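Local coordinates for bifunctional protein FolD (Thermus thermophilus, PDB 6V6Y) that catalyses NADP-dependent oxidation of 5,10-methylenetetrahydrofolate and probably also the hydrolysis of the resulting methenyl compound to 10-formyltetrahydrofolate, working as a homodimer, at residues A[12-17]-A[142-147]; A[77-82]-A[108-113]. All blocks are in the same frame, centred on the assembly; numbering follows the deposited sequence.

In the fold
Interaction 1 joins the two halves of the chain: a helix of the catalytic domain meets one of the NAD(P)-binding domain across a partly buried boundary. Interaction 2 lies wholly inside the catalytic domain, where helix 72-84 meets the chain leaving helix 103-109, and it is a buried contact. They share no helix or strand; their nearest atoms are about 17 Å apart, and interaction 2 is nested within the long loop that interaction 1 closes. Their chemistry follows their places. At the interdomain boundary an arginine lays its flat head against aliphatic carbon while its charge is met by a glutamate, whereas beside the three-stranded sheet an isoleucine methyl packs on alanine, isoleucine and backbone.

Interaction 1: A[12-17]-A[142-147]; sequences AEAVYE and VVRLLK
The guanidinium group of Arg144 carries one face against Val15, whose CG2 methyl sits above the centre of the group, 3.6 Å from its plane. The methyl lies almost equally near to NE and to CZ of the arginine, with CG2 to CZ at 3.7 Å. Ala14 approaches obliquely, its CB 3.9 Å from Arg144 NH2. No hydrogen bond crosses between 12-17 and 142-147; the contact is the packing of a flat, weakly hydrated cation face on aliphatic carbon. Small and branched residues suit this spot, because Val15 and Ala14 leave room for the arginine where the nearest CA atoms of 12-17 and 142-147, those of Val15 and Arg144, are 9.0 Å apart. Arg144 bridges that gap with CG anti to the backbone N (chi1 169°) and a bend at chi2 (99°), which sends its head alongside the valine. Its NH2 forms a salt bridge with Glu18, one helical turn beyond Ala14, so the same side chain packs through its face and carries its charge to Glu18 through NH2. A leucine in place of Arg144 would probably leave Glu18 without this cationic mate and the Val15 methyl without its flat cover. The pair joins helix 8-24 of the catalytic domain to helix 137-148 of the NAD(P)-binding domain, beside helix 257-276, where Met260 touches Arg144 and Leu145, while Val142 and Leu146 of helix 137-148 rest on strand 222-225.

Interaction 2: A[77-82]-A[108-113]; sequences ERIAAL and EAIHPL
Ile79 and Ile110 mark the closest passage of the two backbones, their CA atoms 6.3 Å apart. The 77-82 segment is regular helix, whereas 108-113 passes from a weakly bonded last part of helix 103-109 into an extended chain at Ile110, whose psi of 136° turns the backbone out of the helical course. Such close passage brings main chain as well as side chain within reach of Ile79: its CG2 methyl lies 3.7 Å from Ala109 O and 3.8 Å from Ile110 CA. With CG1 beside the backbone N (chi1 -68°), CG2 stands anti to that N, and this is the branch laid against 108-113. It also packs on Ala109 CB and on Ile110 CG1, each 4.1 Å from Ile79 CG2. The contact is therefore purely apolar on the isoleucine side; a beta-branched residue suits it by filling the space beside the turning chain, and the small Ala109 allows the approach. The polar main chain is answered by Asn83, just past 77-82, which donates from ND2 to Ala109 O and accepts at OD1 from His111 N. Farther along, His111 ND1 takes a bond from Leu113 N at 3.0 Å (N-H...N angle 158°), with the donor tilted from the ring plane, while Pro112 CD lies over one face of that imidazole. Ile79 and Leu82 also rest on Ile35 of strand 31-37, and Ile110 on Ile91 and Val93 of strand 90-93. This is helix-on-sheet packing in an alpha/beta domain: helix 72-84 forms the beta-alpha-beta crossover from strand 60-66 to strand 90-93, passing over strand 31-37 between them, and the chain leaving helix 103-109 packs beside it.

Interaction 1: A[12-17]-A[142-147]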
ATOM      1  N   ALA A  12     -16.942  18.072   8.670  1.00 45.66           N
ATOM      2  CA  ALA A  12     -17.584  17.815   7.383  1.00 43.80           C
ATOM      3  C   ALA A  12     -18.110  19.103   6.766  1.00 49.60           C
ATOM      4  O   ALA A  12     -18.070  19.274   5.539  1.00 47.18           O
ATOM      5  CB  ALA A  12     -18.722  16.805   7.553  1.00 43.19           C
ATOM      6  N   GLU A  13     -18.607  20.024   7.606  1.00 50.06           N
ATOM      7  CA  GLU A  13     -19.166  21.275   7.095  1.00 51.25           C
ATOM      8  C   GLU A  13     -18.098  22.100   6.393  1.00 49.71           C
ATOM      9  O   GLU A  13     -18.365  22.716   5.359  1.00 49.54           O
ATOM     10  CB  GLU A  13     -19.809  22.086   8.230  1.00 51.13           C
ATOM     11  CG  GLU A  13     -20.769  23.153   7.766  1.00 52.09           C
ATOM     12  CD  GLU A  13     -21.877  22.581   6.888  1.00 60.27           C
ATOM     13  OE1 GLU A  13     -22.194  23.197   5.842  1.00 60.94           O
ATOM     14  OE2 GLU A  13     -22.424  21.502   7.229  1.00 54.80           O
ATOM     15  N   ALA A  14     -16.873  22.114   6.924  1.00 48.63           N
ATOM     16  CA  ALA A  14     -15.804  22.805   6.207  1.00 50.91           C
ATOM     17  C   ALA A  14     -15.567  22.188   4.827  1.00 49.12           C
ATOM     18  O   ALA A  14     -15.286  22.912   3.860  1.00 50.80           O
ATOM     19  CB  ALA A  14     -14.518  22.812   7.034  1.00 40.52           C
ATOM     20  N   VAL A  15     -15.697  20.862   4.697  1.00 48.43           N
ATOM     21  CA  VAL A  15     -15.568  20.247   3.370  1.00 48.70           C
ATOM     22  C   VAL A  15     -16.718  20.677   2.465  1.00 49.59           C
ATOM     23  O   VAL A  15     -16.519  20.979   1.283  1.00 46.89           O
ATOM     24  CB  VAL A  15     -15.499  18.708   3.456  1.00 46.97           C
ATOM     25  CG1 VAL A  15     -15.466  18.096   2.021  1.00 41.58           C
ATOM     26  CG2 VAL A  15     -14.305  18.239   4.279  1.00 44.74           C
ATOM     27  N   TYR A  16     -17.944  20.682   3.003  1.00 50.79           N
ATOM     28  CA  TYR A  16     -19.120  21.015   2.204  1.00 50.00           C
ATOM     29  C   TYR A  16     -19.082  22.464   1.750  1.00 52.67           C
ATOM     30  O   TYR A  16     -19.485  22.776   0.624  1.00 55.60           O
ATOM     31  CB  TYR A  16     -20.386  20.741   3.008  1.00 49.47           C
ATOM     32  CG  TYR A  16     -20.674  19.269   3.205  1.00 51.34           C
ATOM     33  CD1 TYR A  16     -20.406  18.338   2.202  1.00 46.96           C
ATOM     34  CD2 TYR A  16     -21.207  18.805   4.403  1.00 50.25           C
ATOM     35  CE1 TYR A  16     -20.668  16.987   2.392  1.00 45.02           C
ATOM     36  CE2 TYR A  16     -21.475  17.464   4.596  1.00 50.01           C
ATOM     37  CZ  TYR A  16     -21.207  16.564   3.589  1.00 45.05           C
ATOM     38  OH  TYR A  16     -21.487  15.239   3.797  1.00 45.01           O
ATOM     39  N   GLU A  17     -18.615  23.362   2.620  1.00 55.09           N
ATOM     40  CA  GLU A  17     -18.409  24.755   2.244  1.00 53.57           C
ATOM     41  C   GLU A  17     -17.417  24.866   1.089  1.00 56.89           C
ATOM     42  O   GLU A  17     -17.653  25.607   0.124  1.00 56.69           O
ATOM     43  CB  GLU A  17     -17.925  25.539   3.463  1.00 52.81           C
ATOM     44  CG  GLU A  17     -18.631  26.863   3.742  1.00 65.10           C
ATOM     45  CD  GLU A  17     -20.142  26.812   3.564  1.00 67.39           C
ATOM     46  OE1 GLU A  17     -20.801  25.966   4.215  1.00 69.76           O
ATOM     47  OE2 GLU A  17     -20.663  27.631   2.775  1.00 64.05           O
ATOM     48  N   VAL A 142     -10.605  10.487   7.856  1.00 42.19           N
ATOM     49  CA  VAL A 142      -9.852  10.436   9.104  1.00 38.48           C
ATOM     50  C   VAL A 142      -8.683  11.412   9.059  1.00 39.52           C
ATOM     51  O   VAL A 142      -8.479  12.202   9.984  1.00 42.27           O
ATOM     52  CB  VAL A 142      -9.401   8.995   9.374  1.00 37.89           C
ATOM     53  CG1 VAL A 142      -8.333   8.954  10.432  1.00 32.04           C
ATOM     54  CG2 VAL A 142     -10.645   8.152   9.738  1.00 35.51           C
ATOM     55  N   VAL A 143      -7.916  11.400   7.968  1.00 41.42           N
ATOM     56  CA  VAL A 143      -6.807  12.346   7.839  1.00 42.37           C
ATOM     57  C   VAL A 143      -7.325  13.783   7.907  1.00 43.96           C
ATOM     58  O   VAL A 143      -6.837  14.606   8.694  1.00 40.60           O
ATOM     59  CB  VAL A 143      -6.018  12.082   6.539  1.00 41.09           C
ATOM     60  CG1 VAL A 143      -4.961  13.150   6.342  1.00 38.15           C
ATOM     61  CG2 VAL A 143      -5.346  10.702   6.573  1.00 42.09           C
ATOM     62  N   ARG A 144      -8.346  14.100   7.098  1.00 43.34           N
ATOM     63  CA  ARG A 144      -8.874  15.463   7.082  1.00 42.02           C
ATOM     64  C   ARG A 144      -9.395  15.874   8.450  1.00 40.95           C
ATOM     65  O   ARG A 144      -9.144  16.998   8.906  1.00 40.88           O
ATOM     66  CB  ARG A 144      -9.975  15.591   6.031  1.00 47.25           C
ATOM     67  CG  ARG A 144     -10.764  16.892   6.125  1.00 45.37           C
ATOM     68  CD  ARG A 144     -10.277  17.925   5.129  1.00 45.05           C
ATOM     69  NE  ARG A 144     -10.877  19.231   5.383  1.00 46.71           N
ATOM     70  CZ  ARG A 144     -11.160  20.125   4.441  1.00 49.81           C
ATOM     71  NH1 ARG A 144     -10.905  19.848   3.162  1.00 48.80           N
ATOM     72  NH2 ARG A 144     -11.710  21.295   4.778  1.00 49.04           N
ATOM     73  N   LEU A 145     -10.098  14.969   9.134  1.00 42.41           N
ATOM     74  CA  LEU A 145     -10.596  15.285  10.468  1.00 42.08           C
ATOM     75  C   LEU A 145      -9.454  15.660  11.408  1.00 46.16           C
ATOM     76  O   LEU A 145      -9.541  16.664  12.131  1.00 46.62           O
ATOM     77  CB  LEU A 145     -11.405  14.116  11.027  1.00 41.36           C
ATOM     78  CG  LEU A 145     -12.042  14.327  12.409  1.00 46.93           C
ATOM     79  CD1 LEU A 145     -13.363  13.604  12.480  1.00 46.43           C
ATOM     80  CD2 LEU A 145     -11.115  13.831  13.534  1.00 45.52           C
ATOM     81  N   LEU A 146      -8.369  14.863  11.417  1.00 43.10           N
ATOM     82  CA  LEU A 146      -7.252  15.165  12.312  1.00 42.66           C
ATOM     83  C   LEU A 146      -6.619  16.509  11.971  1.00 42.03           C
ATOM     84  O   LEU A 146      -6.290  17.297  12.868  1.00 41.09           O
ATOM     85  CB  LEU A 146      -6.199  14.058  12.258  1.00 39.07           C
ATOM     86  CG  LEU A 146      -6.627  12.692  12.801  1.00 43.24           C
ATOM     87  CD1 LEU A 146      -5.752  11.545  12.217  1.00 44.07           C
ATOM     88  CD2 LEU A 146      -6.583  12.673  14.315  1.00 35.62           C
ATOM     89  N   LYS A 147      -6.427  16.784  10.682  1.00 42.37           N
ATOM     90  CA  LYS A 147      -5.854  18.068  10.303  1.00 43.27           C
ATOM     91  C   LYS A 147      -6.812  19.212  10.601  1.00 45.43           C
ATOM     92  O   LYS A 147      -6.369  20.314  10.939  1.00 46.89           O
ATOM     93  CB  LYS A 147      -5.471  18.064   8.825  1.00 39.09           C
ATOM     94  CG  LYS A 147      -4.229  17.204   8.510  1.00 46.86           C
ATOM     95  CD  LYS A 147      -4.026  17.055   7.020  1.00 48.68           C
ATOM     96  CE  LYS A 147      -2.731  17.709   6.547  1.00 49.84           C
ATOM     97  NZ  LYS A 147      -2.505  17.357   5.103  1.00 52.49           N
TER

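Interaction 2: A[77-82]-A[108-113]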
ATOM      1  N   GLU A  77     -22.154  -5.534 -17.090  1.00 53.68           N
ATOM      2  CA  GLU A  77     -22.701  -4.812 -18.238  1.00 55.53           C
ATOM      3  C   GLU A  77     -23.163  -3.412 -17.833  1.00 51.58           C
ATOM      4  O   GLU A  77     -22.848  -2.418 -18.505  1.00 50.18           O
ATOM      5  CB  GLU A  77     -23.849  -5.612 -18.853  1.00 55.14           C
ATOM      6  CG  GLU A  77     -24.157  -5.273 -20.307  1.00 65.64           C
ATOM      7  CD  GLU A  77     -25.423  -5.967 -20.809  1.00 70.53           C
ATOM      8  OE1 GLU A  77     -26.221  -5.301 -21.509  1.00 74.19           O
ATOM      9  OE2 GLU A  77     -25.612  -7.172 -20.501  1.00 72.13           O
ATOM     10  N   ARG A  78     -23.901  -3.312 -16.723  1.00 46.52           N
ATOM     11  CA  ARG A  78     -24.388  -2.005 -16.295  1.00 45.34           C
ATOM     12  C   ARG A  78     -23.234  -1.052 -16.024  1.00 48.26           C
ATOM     13  O   ARG A  78     -23.249   0.100 -16.480  1.00 46.87           O
ATOM     14  CB  ARG A  78     -25.264  -2.132 -15.060  1.00 43.86           C
ATOM     15  CG  ARG A  78     -25.852  -0.795 -14.623  1.00 46.15           C
ATOM     16  CD  ARG A  78     -26.481  -0.043 -15.813  1.00 45.23           C
ATOM     17  NE  ARG A  78     -27.163   1.195 -15.413  1.00 47.79           N
ATOM     18  CZ  ARG A  78     -27.606   2.103 -16.283  1.00 47.61           C
ATOM     19  NH1 ARG A  78     -27.433   1.901 -17.584  1.00 41.33           N
ATOM     20  NH2 ARG A  78     -28.216   3.208 -15.864  1.00 40.26           N
ATOM     21  N   ILE A  79     -22.218  -1.523 -15.288  1.00 46.05           N
ATOM     22  CA  ILE A  79     -21.042  -0.699 -15.006  1.00 45.45           C
ATOM     23  C   ILE A  79     -20.365  -0.249 -16.296  1.00 44.96           C
ATOM     24  O   ILE A  79     -19.951   0.911 -16.422  1.00 45.99           O
ATOM     25  CB  ILE A  79     -20.063  -1.459 -14.087  1.00 48.56           C
ATOM     26  CG1 ILE A  79     -20.677  -1.631 -12.698  1.00 42.51           C
ATOM     27  CG2 ILE A  79     -18.720  -0.733 -14.015  1.00 45.18           C
ATOM     28  CD1 ILE A  79     -20.063  -2.736 -11.901  1.00 47.04           C
ATOM     29  N   ALA A  80     -20.220  -1.156 -17.270  1.00 49.22           N
ATOM     30  CA  ALA A  80     -19.620  -0.764 -18.544  1.00 49.18           C
ATOM     31  C   ALA A  80     -20.456   0.312 -19.225  1.00 49.82           C
ATOM     32  O   ALA A  80     -19.914   1.291 -19.759  1.00 48.73           O
ATOM     33  CB  ALA A  80     -19.465  -1.977 -19.459  1.00 48.30           C
ATOM     34  N   ALA A  81     -21.782   0.155 -19.200  1.00 48.60           N
ATOM     35  CA  ALA A  81     -22.666   1.193 -19.725  1.00 45.56           C
ATOM     36  C   ALA A  81     -22.429   2.524 -19.019  1.00 51.41           C
ATOM     37  O   ALA A  81     -22.348   3.572 -19.672  1.00 51.35           O
ATOM     38  CB  ALA A  81     -24.123   0.757 -19.574  1.00 40.20           C
ATOM     39  N   LEU A  82     -22.295   2.500 -17.681  1.00 49.20           N
ATOM     40  CA  LEU A  82     -22.058   3.738 -16.939  1.00 46.40           C
ATOM     41  C   LEU A  82     -20.652   4.286 -17.169  1.00 46.93           C
ATOM     42  O   LEU A  82     -20.460   5.511 -17.157  1.00 47.03           O
ATOM     43  CB  LEU A  82     -22.308   3.516 -15.446  1.00 44.98           C
ATOM     44  CG  LEU A  82     -23.707   3.103 -15.006  1.00 46.84           C
ATOM     45  CD1 LEU A  82     -23.760   2.858 -13.495  1.00 43.36           C
ATOM     46  CD2 LEU A  82     -24.735   4.157 -15.425  1.00 46.97           C
ATOM     47  N   GLU A 108     -12.985  -3.803  -9.967  1.00 47.82           N
ATOM     48  CA  GLU A 108     -12.015  -3.577 -11.039  1.00 52.35           C
ATOM     49  C   GLU A 108     -12.677  -3.210 -12.365  1.00 49.76           C
ATOM     50  O   GLU A 108     -11.997  -2.678 -13.254  1.00 50.13           O
ATOM     51  CB  GLU A 108     -11.128  -4.811 -11.225  1.00 48.43           C
ATOM     52  CG  GLU A 108     -10.229  -5.102 -10.015  1.00 52.61           C
ATOM     53  CD  GLU A 108      -9.089  -6.067 -10.336  1.00 56.03           C
ATOM     54  OE1 GLU A 108      -8.989  -6.518 -11.501  1.00 58.83           O
ATOM     55  OE2 GLU A 108      -8.294  -6.377  -9.420  1.00 54.76           O
ATOM     56  N   ALA A 109     -13.982  -3.467 -12.515  1.00 48.48           N
ATOM     57  CA  ALA A 109     -14.694  -3.060 -13.727  1.00 50.96           C
ATOM     58  C   ALA A 109     -14.990  -1.569 -13.764  1.00 47.81           C
ATOM     59  O   ALA A 109     -15.152  -1.012 -14.853  1.00 48.51           O
ATOM     60  CB  ALA A 109     -16.005  -3.831 -13.865  1.00 47.48           C
ATOM     61  N   ILE A 110     -15.060  -0.902 -12.611  1.00 45.83           N
ATOM     62  CA  ILE A 110     -15.368   0.521 -12.604  1.00 45.63           C
ATOM     63  C   ILE A 110     -14.192   1.284 -13.184  1.00 48.57           C
ATOM     64  O   ILE A 110     -13.035   1.003 -12.855  1.00 45.50           O
ATOM     65  CB  ILE A 110     -15.666   1.010 -11.179  1.00 47.74           C
ATOM     66  CG1 ILE A 110     -16.758   0.160 -10.525  1.00 48.92           C
ATOM     67  CG2 ILE A 110     -16.006   2.494 -11.200  1.00 43.83           C
ATOM     68  CD1 ILE A 110     -16.837   0.330  -9.020  1.00 43.40           C
ATOM     69  N   HIS A 111     -14.469   2.254 -14.049  1.00 49.42           N
ATOM     70  CA  HIS A 111     -13.372   3.025 -14.615  1.00 48.29           C
ATOM     71  C   HIS A 111     -12.669   3.825 -13.519  1.00 50.92           C
ATOM     72  O   HIS A 111     -13.337   4.499 -12.717  1.00 50.41           O
ATOM     73  CB  HIS A 111     -13.831   3.972 -15.716  1.00 49.77           C
ATOM     74  CG  HIS A 111     -12.687   4.556 -16.480  1.00 55.75           C
ATOM     75  ND1 HIS A 111     -12.062   5.726 -16.102  1.00 57.19           N
ATOM     76  CD2 HIS A 111     -11.999   4.088 -17.553  1.00 57.67           C
ATOM     77  CE1 HIS A 111     -11.064   5.975 -16.934  1.00 59.67           C
ATOM     78  NE2 HIS A 111     -11.001   4.994 -17.821  1.00 57.78           N
ATOM     79  N   PRO A 112     -11.334   3.804 -13.468  1.00 54.21           N
ATOM     80  CA  PRO A 112     -10.633   4.452 -12.348  1.00 49.59           C
ATOM     81  C   PRO A 112     -10.951   5.924 -12.198  1.00 48.70           C
ATOM     82  O   PRO A 112     -10.890   6.454 -11.080  1.00 50.61           O
ATOM     83  CB  PRO A 112      -9.150   4.225 -12.689  1.00 53.25           C
ATOM     84  CG  PRO A 112      -9.145   3.087 -13.665  1.00 50.47           C
ATOM     85  CD  PRO A 112     -10.401   3.195 -14.438  1.00 50.43           C
ATOM     86  N   LEU A 113     -11.308   6.607 -13.282  1.00 50.65           N
ATOM     87  CA  LEU A 113     -11.608   8.028 -13.172  1.00 52.65           C
ATOM     88  C   LEU A 113     -12.993   8.296 -12.602  1.00 47.07           C
ATOM     89  O   LEU A 113     -13.308   9.453 -12.305  1.00 46.59           O
ATOM     90  CB  LEU A 113     -11.478   8.702 -14.539  1.00 55.67           C
ATOM     91  CG  LEU A 113     -10.082   8.715 -15.175  1.00 59.02           C
ATOM     92  CD1 LEU A 113     -10.072   9.637 -16.383  1.00 57.33           C
ATOM     93  CD2 LEU A 113      -9.026   9.134 -14.169  1.00 56.88           C
TER